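Local coordinates for protein nicking enzyme (Staphylococcus aureus, PDB 4HT4) that probably nicks plasmid DNA as the relaxase that starts conjugative transfer of antibiotic resistance, this chain being its DNA-binding relaxase part, at residues A1-F5 with R188-D192; K70-E75 with E145-K149. The protein carries 1 engineered substitution. One frame throughout, in Å; residues are numbered along the deposited sequence.

Contact 1: residues A1-F5 with R188-D192; sequences AMYHF and RVSAD. With nucleotides of chain B.
Y3 lays its phenol ring against the backbone of A191, whose CA stands almost straight over the ring centre in a CH-pi contact, 3.8 Å from the centroid of the Y3 ring and 10° off the normal. The methyl of A191 continues the cover toward the hydroxyl end, with CB 3.5 Å from Y3 CZ. Alanine suits this place because its small side chain lets the backbone come right down onto the aromatic face. V189 meets the same side chain differently, the two crossing at about a right angle. Its CG1 sits at the ring edge, near the ring plane, while CG2 turns to the root of the tyrosine, 3.5 Å from Y3 CB, and also touches Y3 N. With CG placed trans to the backbone nitrogen (chi1 -172°), the Y3 ring runs along 189-191 and brings its hydroxyl to the carbonyl of R169 on helix 162-182, where it is hydrogen-bonded; W172 of that helix meets the ring with planes at about 45°.

M2 and H4 leave 188-192 behind, and their side-chain ends touch DT24 of chain B. M2, a selenomethionine bent at chi3, lies beside the sugar, with SE 3.8 Å from DT24 C1'. Over one face of the H4 imidazole lies the carbonyl end of the thymine, C4 of DT24 standing 3.4 Å above the imidazole plane, offset toward its rim. The amine of A1 donates to O6 of DG25 of chain B over 2.8 Å and also bonds E93.

Between the two segments the chemistry is thus apolar: dispersion and CH-pi packing secure one side of the segment leading into strand 5-11 to the C-terminal tail, while its other side meets DT24 and DG25, the A1 bond to guanine O6 being consistent with base recognition.

Contact 2: residues K70-E75 with E145-K149; sequences KVHDVE and EFEPK. With nucleotides of chain B.
The F146 ring is met at its edge by K70, whose CG lies in the ring plane, 3.7 Å from F146 CE2. V71 and V74 approach obliquely, their CG2 methyls reaching F146 CZ and CD2, the latter 3.7 Å from V74 CG2. These residues lie on one side of helix 64-74, where branched valines and the aliphatic part of a lysine offer a close-set apolar surface to a phenylalanine. K70, bent at chi2 (71°), then carries its ammonium past the ring toward E145, a long salt bridge of 3.7 Å between K70 NZ and E145 OE2.

At the other end, E75, the first residue beyond the helix, meets K149 at about a right angle. K149, extended beyond CG, brings NZ to 2.9 Å from E75 OE1 in a salt bridge whose hydrogen bond is weak. R138 is a second partner of E75 OE1.

K149 NZ makes weak bonds to the DG17 phosphate of chain B, at 3.1 Å from OP1, and K149 N makes another to OP2 of DC16 of chain B. Flanked by carboxylate and phosphate, the buried ammonium would probably stay protonated. K149 thus spans two successive phosphates, its backbone N at DC16 and its ammonium, held by E75 and the carbonyl of Q81, at DG17: a phosphate-backbone site, built where the loop before strand 150-151 packs on a helix of the relaxase.

How the contacts relate
The two contacts lie on opposite sides of the chain's centre, their centres 34 Å apart, with contact 2 nested in the long loop that contact 1 closes. Contact 1 is a surface meeting of the two chain ends against helix 162-182; contact 2 is partly buried and joins helix 64-74 to a loop. Strand 81-89 neighbours both, through G89 and the side chains near it in one case and through Q81 and V82 in the other. Their chemistry divides accordingly: contact 1 is apolar between its segments and meets bases and a sugar, whereas contact 2 combines an apolar patch with ion pairs and meets phosphates of the same DNA strand.

Contact 1: residues A1-F5 with R188-D192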
loop_
_atom_site.group_PDB
_atom_site.type_symbol
_atom_site.label_atom_id
_atom_site.label_comp_id
_atom_site.label_asym_id
_atom_site.label_seq_id
_atom_site.Cartn_x
_atom_site.Cartn_y
_atom_site.Cartn_z
ATOM N N ALA A 1 -14.858 0.942 -13.943
ATOM C CA ALA A 1 -15.905 1.825 -14.446
ATOM C C ALA A 1 -16.188 2.965 -13.475
ATOM O O ALA A 1 -17.243 3.594 -13.543
ATOM C CB ALA A 1 -17.179 1.037 -14.717
HETATM N N MSE A 2 -15.246 3.226 -12.573
HETATM C CA MSE A 2 -15.413 4.283 -11.580
HETATM C C MSE A 2 -14.082 4.628 -10.915
HETATM O O MSE A 2 -13.248 3.752 -10.688
HETATM C CB MSE A 2 -16.432 3.858 -10.522
HETATM C CG MSE A 2 -17.141 5.012 -9.837
HETATM SE SE MSE A 2 -18.203 4.389 -8.335
HETATM C CE MSE A 2 -16.754 3.610 -7.293
ATOM N N TYR A 3 -13.889 5.906 -10.602
ATOM C CA TYR A 3 -12.650 6.357 -9.980
ATOM C C TYR A 3 -12.776 6.477 -8.468
ATOM O O TYR A 3 -13.713 7.091 -7.955
ATOM C CB TYR A 3 -12.212 7.703 -10.557
ATOM C CG TYR A 3 -10.834 8.144 -10.114
ATOM C CD1 TYR A 3 -9.704 7.778 -10.833
ATOM C CD2 TYR A 3 -10.663 8.929 -8.980
ATOM C CE1 TYR A 3 -8.440 8.178 -10.434
ATOM C CE2 TYR A 3 -9.404 9.334 -8.574
ATOM C CZ TYR A 3 -8.298 8.956 -9.303
ATOM O OH TYR A 3 -7.045 9.357 -8.902
ATOM N N HIS A 4 -11.819 5.893 -7.758
ATOM C CA HIS A 4 -11.727 6.065 -6.317
ATOM C C HIS A 4 -10.285 5.938 -5.854
ATOM O O HIS A 4 -9.652 4.899 -6.034
ATOM C CB HIS A 4 -12.600 5.056 -5.577
ATOM C CG HIS A 4 -12.463 5.125 -4.088
ATOM N ND1 HIS A 4 -12.808 6.246 -3.362
ATOM C CD2 HIS A 4 -12.008 4.221 -3.190
ATOM C CE1 HIS A 4 -12.577 6.024 -2.080
ATOM N NE2 HIS A 4 -12.091 4.802 -1.949
ATOM N N PHE A 5 -9.770 7.006 -5.256
ATOM C CA PHE A 5 -8.408 7.014 -4.746
ATOM C C PHE A 5 -8.380 7.629 -3.355
ATOM O O PHE A 5 -8.736 8.793 -3.176
ATOM C CB PHE A 5 -7.495 7.798 -5.690
ATOM C CG PHE A 5 -6.056 7.833 -5.255
ATOM C CD1 PHE A 5 -5.177 6.841 -5.645
ATOM C CD2 PHE A 5 -5.581 8.868 -4.466
ATOM C CE1 PHE A 5 -3.855 6.875 -5.251
ATOM C CE2 PHE A 5 -4.262 8.906 -4.069
ATOM C CZ PHE A 5 -3.400 7.908 -4.462
ATOM N N ARG A 188 -13.491 4.946 -19.960
ATOM C CA ARG A 188 -12.300 5.506 -19.331
ATOM C C ARG A 188 -12.668 6.150 -18.000
ATOM O O ARG A 188 -13.837 6.159 -17.612
ATOM C CB ARG A 188 -11.624 6.522 -20.252
ATOM C CG ARG A 188 -11.238 5.959 -21.611
ATOM C CD ARG A 188 -10.286 4.782 -21.473
ATOM N NE ARG A 188 -10.530 3.762 -22.490
ATOM C CZ ARG A 188 -9.908 3.709 -23.663
ATOM N NH1 ARG A 188 -8.997 4.621 -23.977
ATOM N NH2 ARG A 188 -10.196 2.742 -24.525
ATOM N N VAL A 189 -11.675 6.690 -17.298
ATOM C CA VAL A 189 -11.919 7.241 -15.969
ATOM C C VAL A 189 -11.153 8.543 -15.711
ATOM O O VAL A 189 -10.100 8.785 -16.305
ATOM C CB VAL A 189 -11.618 6.198 -14.870
ATOM C CG1 VAL A 189 -10.215 6.382 -14.311
ATOM C CG2 VAL A 189 -12.652 6.284 -13.766
ATOM N N SER A 190 -11.697 9.381 -14.830
ATOM C CA SER A 190 -11.110 10.684 -14.536
ATOM C C SER A 190 -10.973 10.910 -13.035
ATOM O O SER A 190 -11.730 10.350 -12.243
ATOM C CB SER A 190 -11.948 11.805 -15.156
ATOM O OG SER A 190 -11.419 13.079 -14.830
ATOM N N ALA A 191 -10.012 11.745 -12.652
ATOM C CA ALA A 191 -9.698 11.965 -11.245
ATOM C C ALA A 191 -10.349 13.223 -10.671
ATOM O O ALA A 191 -10.809 13.224 -9.530
ATOM C CB ALA A 191 -8.192 12.015 -11.047
ATOM N N ASP A 192 -10.380 14.291 -11.461
ATOM C CA ASP A 192 -10.887 15.577 -10.991
ATOM C C ASP A 192 -12.398 15.594 -10.774
ATOM O O ASP A 192 -13.081 14.594 -11.000
ATOM C CB ASP A 192 -10.479 16.695 -11.954
ATOM P P DT B 24 -20.674 9.749 -3.240
ATOM O OP1 DT B 24 -21.199 10.917 -3.982
ATOM O OP2 DT B 24 -21.246 9.398 -1.922
ATOM O "O5'" DT B 24 -20.775 8.451 -4.166
ATOM C "C5'" DT B 24 -20.111 8.422 -5.420
ATOM C "C4'" DT B 24 -19.758 6.993 -5.783
ATOM O "O4'" DT B 24 -18.483 6.651 -5.187
ATOM C "C3'" DT B 24 -20.768 5.957 -5.299
ATOM O "O3'" DT B 24 -21.174 5.138 -6.388
ATOM C "C2'" DT B 24 -20.016 5.167 -4.229
ATOM C "C1'" DT B 24 -18.564 5.349 -4.654
ATOM N N1 DT B 24 -17.586 5.244 -3.542
ATOM C C2 DT B 24 -16.878 4.076 -3.381
ATOM O O2 DT B 24 -17.011 3.111 -4.107
ATOM N N3 DT B 24 -16.001 4.078 -2.329
ATOM C C4 DT B 24 -15.764 5.108 -1.442
ATOM O O4 DT B 24 -14.955 5.014 -0.525
ATOM C C5 DT B 24 -16.537 6.300 -1.666
ATOM C C7 DT B 24 -16.365 7.484 -0.764
ATOM C C6 DT B 24 -17.398 6.314 -2.690
ATOM P P DG B 25 -22.717 4.723 -6.552
ATOM O OP1 DG B 25 -23.043 4.779 -7.995
ATOM O OP2 DG B 25 -23.510 5.518 -5.586
ATOM O "O5'" DG B 25 -22.752 3.197 -6.083
ATOM C "C5'" DG B 25 -22.136 2.223 -6.908
ATOM C "C4'" DG B 25 -21.669 1.033 -6.096
ATOM O "O4'" DG B 25 -21.041 0.088 -6.998
ATOM C "C3'" DG B 25 -20.583 1.339 -5.079
ATOM O "O3'" DG B 25 -20.436 0.226 -4.216
ATOM C "C2'" DG B 25 -19.392 1.432 -6.017
ATOM C "C1'" DG B 25 -19.637 0.170 -6.838
ATOM N N9 DG B 25 -19.019 0.163 -8.159
ATOM C C8 DG B 25 -19.649 0.379 -9.360
ATOM N N7 DG B 25 -18.845 0.305 -10.383
ATOM C C5 DG B 25 -17.604 0.021 -9.827
ATOM C C6 DG B 25 -16.351 -0.172 -10.453
ATOM O O6 DG B 25 -16.076 -0.128 -11.661
ATOM N N1 DG B 25 -15.353 -0.440 -9.519
ATOM C C2 DG B 25 -15.544 -0.512 -8.159
ATOM N N2 DG B 25 -14.454 -0.781 -7.428
ATOM N N3 DG B 25 -16.715 -0.333 -7.559
ATOM C C4 DG B 25 -17.696 -0.071 -8.456
#

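Contact 2: residues K70-E75 with E145-K149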
loop_
_atom_site.group_PDB
_atom_site.type_symbol
_atom_site.label_atom_id
_atom_site.label_comp_id
_atom_site.label_asym_id
_atom_site.label_seq_id
_atom_site.Cartn_x
_atom_site.Cartn_y
_atom_site.Cartn_z
ATOM N N LYS A 70 9.736 -4.843 11.893
ATOM C CA LYS A 70 10.914 -4.028 11.637
ATOM C C LYS A 70 10.504 -2.563 11.545
ATOM O O LYS A 70 11.250 -1.673 11.950
ATOM C CB LYS A 70 11.593 -4.467 10.341
ATOM C CG LYS A 70 12.917 -3.777 10.062
ATOM C CD LYS A 70 13.997 -4.245 11.024
ATOM C CE LYS A 70 15.345 -3.638 10.672
ATOM N NZ LYS A 70 16.424 -4.117 11.579
ATOM N N VAL A 71 9.311 -2.324 11.011
ATOM C CA VAL A 71 8.765 -0.975 10.915
ATOM C C VAL A 71 8.382 -0.453 12.295
ATOM O O VAL A 71 8.743 0.664 12.665
ATOM C CB VAL A 71 7.543 -0.921 9.981
ATOM C CG1 VAL A 71 6.852 0.429 10.082
ATOM C CG2 VAL A 71 7.962 -1.200 8.549
ATOM N N HIS A 72 7.658 -1.269 13.056
ATOM C CA HIS A 72 7.272 -0.910 14.419
ATOM C C HIS A 72 8.491 -0.608 15.281
ATOM O O HIS A 72 8.427 0.209 16.200
ATOM C CB HIS A 72 6.454 -2.034 15.059
ATOM C CG HIS A 72 4.985 -1.939 14.792
ATOM N ND1 HIS A 72 4.119 -2.985 15.027
ATOM C CD2 HIS A 72 4.227 -0.920 14.321
ATOM C CE1 HIS A 72 2.891 -2.615 14.708
ATOM N NE2 HIS A 72 2.929 -1.368 14.276
ATOM N N ASP A 73 9.599 -1.276 14.978
ATOM C CA ASP A 73 10.853 -1.061 15.687
ATOM C C ASP A 73 11.352 0.370 15.513
ATOM O O ASP A 73 11.792 1.007 16.471
ATOM C CB ASP A 73 11.911 -2.043 15.186
ATOM C CG ASP A 73 13.255 -1.836 15.850
ATOM O OD1 ASP A 73 13.279 -1.475 17.045
ATOM O OD2 ASP A 73 14.289 -2.034 15.177
ATOM N N VAL A 74 11.283 0.868 14.284
ATOM C CA VAL A 74 11.728 2.221 13.979
ATOM C C VAL A 74 10.699 3.239 14.465
ATOM O O VAL A 74 11.047 4.355 14.846
ATOM C CB VAL A 74 11.977 2.403 12.470
ATOM C CG1 VAL A 74 12.680 3.723 12.203
ATOM C CG2 VAL A 74 12.805 1.251 11.930
ATOM N N GLU A 75 9.432 2.840 14.455
ATOM C CA GLU A 75 8.351 3.693 14.936
ATOM C C GLU A 75 8.127 3.520 16.432
ATOM O O GLU A 75 7.000 3.305 16.880
ATOM C CB GLU A 75 7.057 3.382 14.184
ATOM C CG GLU A 75 6.757 4.334 13.042
ATOM C CD GLU A 75 7.765 4.242 11.914
ATOM O OE1 GLU A 75 7.891 5.221 11.153
ATOM O OE2 GLU A 75 8.423 3.194 11.775
ATOM N N GLU A 145 18.616 -0.529 6.427
ATOM C CA GLU A 145 17.976 0.022 7.613
ATOM C C GLU A 145 17.127 1.220 7.204
ATOM O O GLU A 145 17.412 1.876 6.202
ATOM C CB GLU A 145 19.026 0.443 8.642
ATOM C CG GLU A 145 19.925 -0.691 9.121
ATOM C CD GLU A 145 19.277 -1.545 10.195
ATOM O OE1 GLU A 145 18.487 -0.999 10.994
ATOM O OE2 GLU A 145 19.559 -2.761 10.244
ATOM N N PHE A 146 16.085 1.506 7.974
ATOM C CA PHE A 146 15.185 2.606 7.640
ATOM C C PHE A 146 15.799 3.976 7.909
ATOM O O PHE A 146 16.243 4.263 9.020
ATOM C CB PHE A 146 13.857 2.466 8.385
ATOM C CG PHE A 146 12.965 1.392 7.834
ATOM C CD1 PHE A 146 12.124 1.653 6.765
ATOM C CD2 PHE A 146 12.970 0.121 8.380
ATOM C CE1 PHE A 146 11.304 0.666 6.254
ATOM C CE2 PHE A 146 12.152 -0.871 7.873
ATOM C CZ PHE A 146 11.318 -0.597 6.809
ATOM N N GLU A 147 15.814 4.817 6.880
ATOM C CA GLU A 147 16.304 6.183 6.996
ATOM C C GLU A 147 15.303 7.017 7.791
ATOM O O GLU A 147 14.136 6.644 7.895
ATOM C CB GLU A 147 16.502 6.783 5.603
ATOM C CG GLU A 147 15.221 6.915 4.797
ATOM C CD GLU A 147 15.474 7.361 3.370
ATOM O OE1 GLU A 147 16.654 7.441 2.966
ATOM O OE2 GLU A 147 14.490 7.630 2.651
ATOM N N PRO A 148 15.754 8.145 8.364
ATOM C CA PRO A 148 14.822 8.985 9.124
ATOM C C PRO A 148 13.790 9.652 8.223
ATOM O O PRO A 148 14.031 9.839 7.029
ATOM C CB PRO A 148 15.734 10.044 9.748
ATOM C CG PRO A 148 16.930 10.083 8.859
ATOM C CD PRO A 148 17.129 8.670 8.411
ATOM N N LYS A 149 12.646 9.999 8.801
ATOM C CA LYS A 149 11.614 10.719 8.074
ATOM C C LYS A 149 11.980 12.189 7.982
ATOM O O LYS A 149 11.691 12.851 6.985
ATOM C CB LYS A 149 10.276 10.610 8.800
ATOM C CG LYS A 149 9.681 9.225 8.859
ATOM C CD LYS A 149 8.468 9.230 9.772
ATOM C CE LYS A 149 7.716 7.922 9.697
ATOM N NZ LYS A 149 6.646 7.839 10.730
ATOM P P DC B 16 12.735 10.507 12.822
ATOM O OP1 DC B 16 13.229 9.120 12.969
ATOM O OP2 DC B 16 12.926 11.224 11.539
ATOM O "O5'" DC B 16 11.175 10.528 13.170
ATOM C "C5'" DC B 16 10.419 11.703 12.937
ATOM C "C4'" DC B 16 9.292 11.847 13.940
ATOM O "O4'" DC B 16 9.552 13.020 14.748
ATOM C "C3'" DC B 16 7.914 12.018 13.308
ATOM O "O3'" DC B 16 7.035 10.982 13.740
ATOM C "C2'" DC B 16 7.416 13.391 13.756
ATOM C "C1'" DC B 16 8.415 13.857 14.811
ATOM N N1 DC B 16 8.849 15.267 14.596
ATOM C C2 DC B 16 8.155 16.311 15.216
ATOM O O2 DC B 16 7.188 16.048 15.940
ATOM N N3 DC B 16 8.560 17.588 15.011
ATOM C C4 DC B 16 9.606 17.836 14.223
ATOM N N4 DC B 16 9.969 19.110 14.050
ATOM C C5 DC B 16 10.326 16.788 13.577
ATOM C C6 DC B 16 9.915 15.533 13.791
ATOM P P DG B 17 5.715 10.642 12.887
ATOM O OP1 DG B 17 5.362 9.230 13.154
ATOM O OP2 DG B 17 5.957 11.088 11.497
ATOM O "O5'" DG B 17 4.585 11.572 13.534
ATOM C "C5'" DG B 17 4.146 11.315 14.862
ATOM C "C4'" DG B 17 2.969 12.189 15.270
ATOM O "O4'" DG B 17 3.379 13.577 15.336
ATOM C "C3'" DG B 17 1.752 12.169 14.354
ATOM O "O3'" DG B 17 0.583 12.370 15.135
ATOM C "C2'" DG B 17 2.007 13.355 13.430
ATOM C "C1'" DG B 17 2.652 14.343 14.396
ATOM N N9 DG B 17 3.612 15.237 13.768
ATOM C C8 DG B 17 4.557 14.893 12.837
ATOM N N7 DG B 17 5.291 15.897 12.457
ATOM C C5 DG B 17 4.805 16.976 13.184
ATOM C C6 DG B 17 5.216 18.330 13.184
ATOM O O6 DG B 17 6.120 18.861 12.521
ATOM N N1 DG B 17 4.454 19.089 14.070
ATOM C C2 DG B 17 3.431 18.600 14.850
ATOM N N2 DG B 17 2.816 19.491 15.642
ATOM N N3 DG B 17 3.037 17.333 14.859
ATOM C C4 DG B 17 3.770 16.583 14.001
#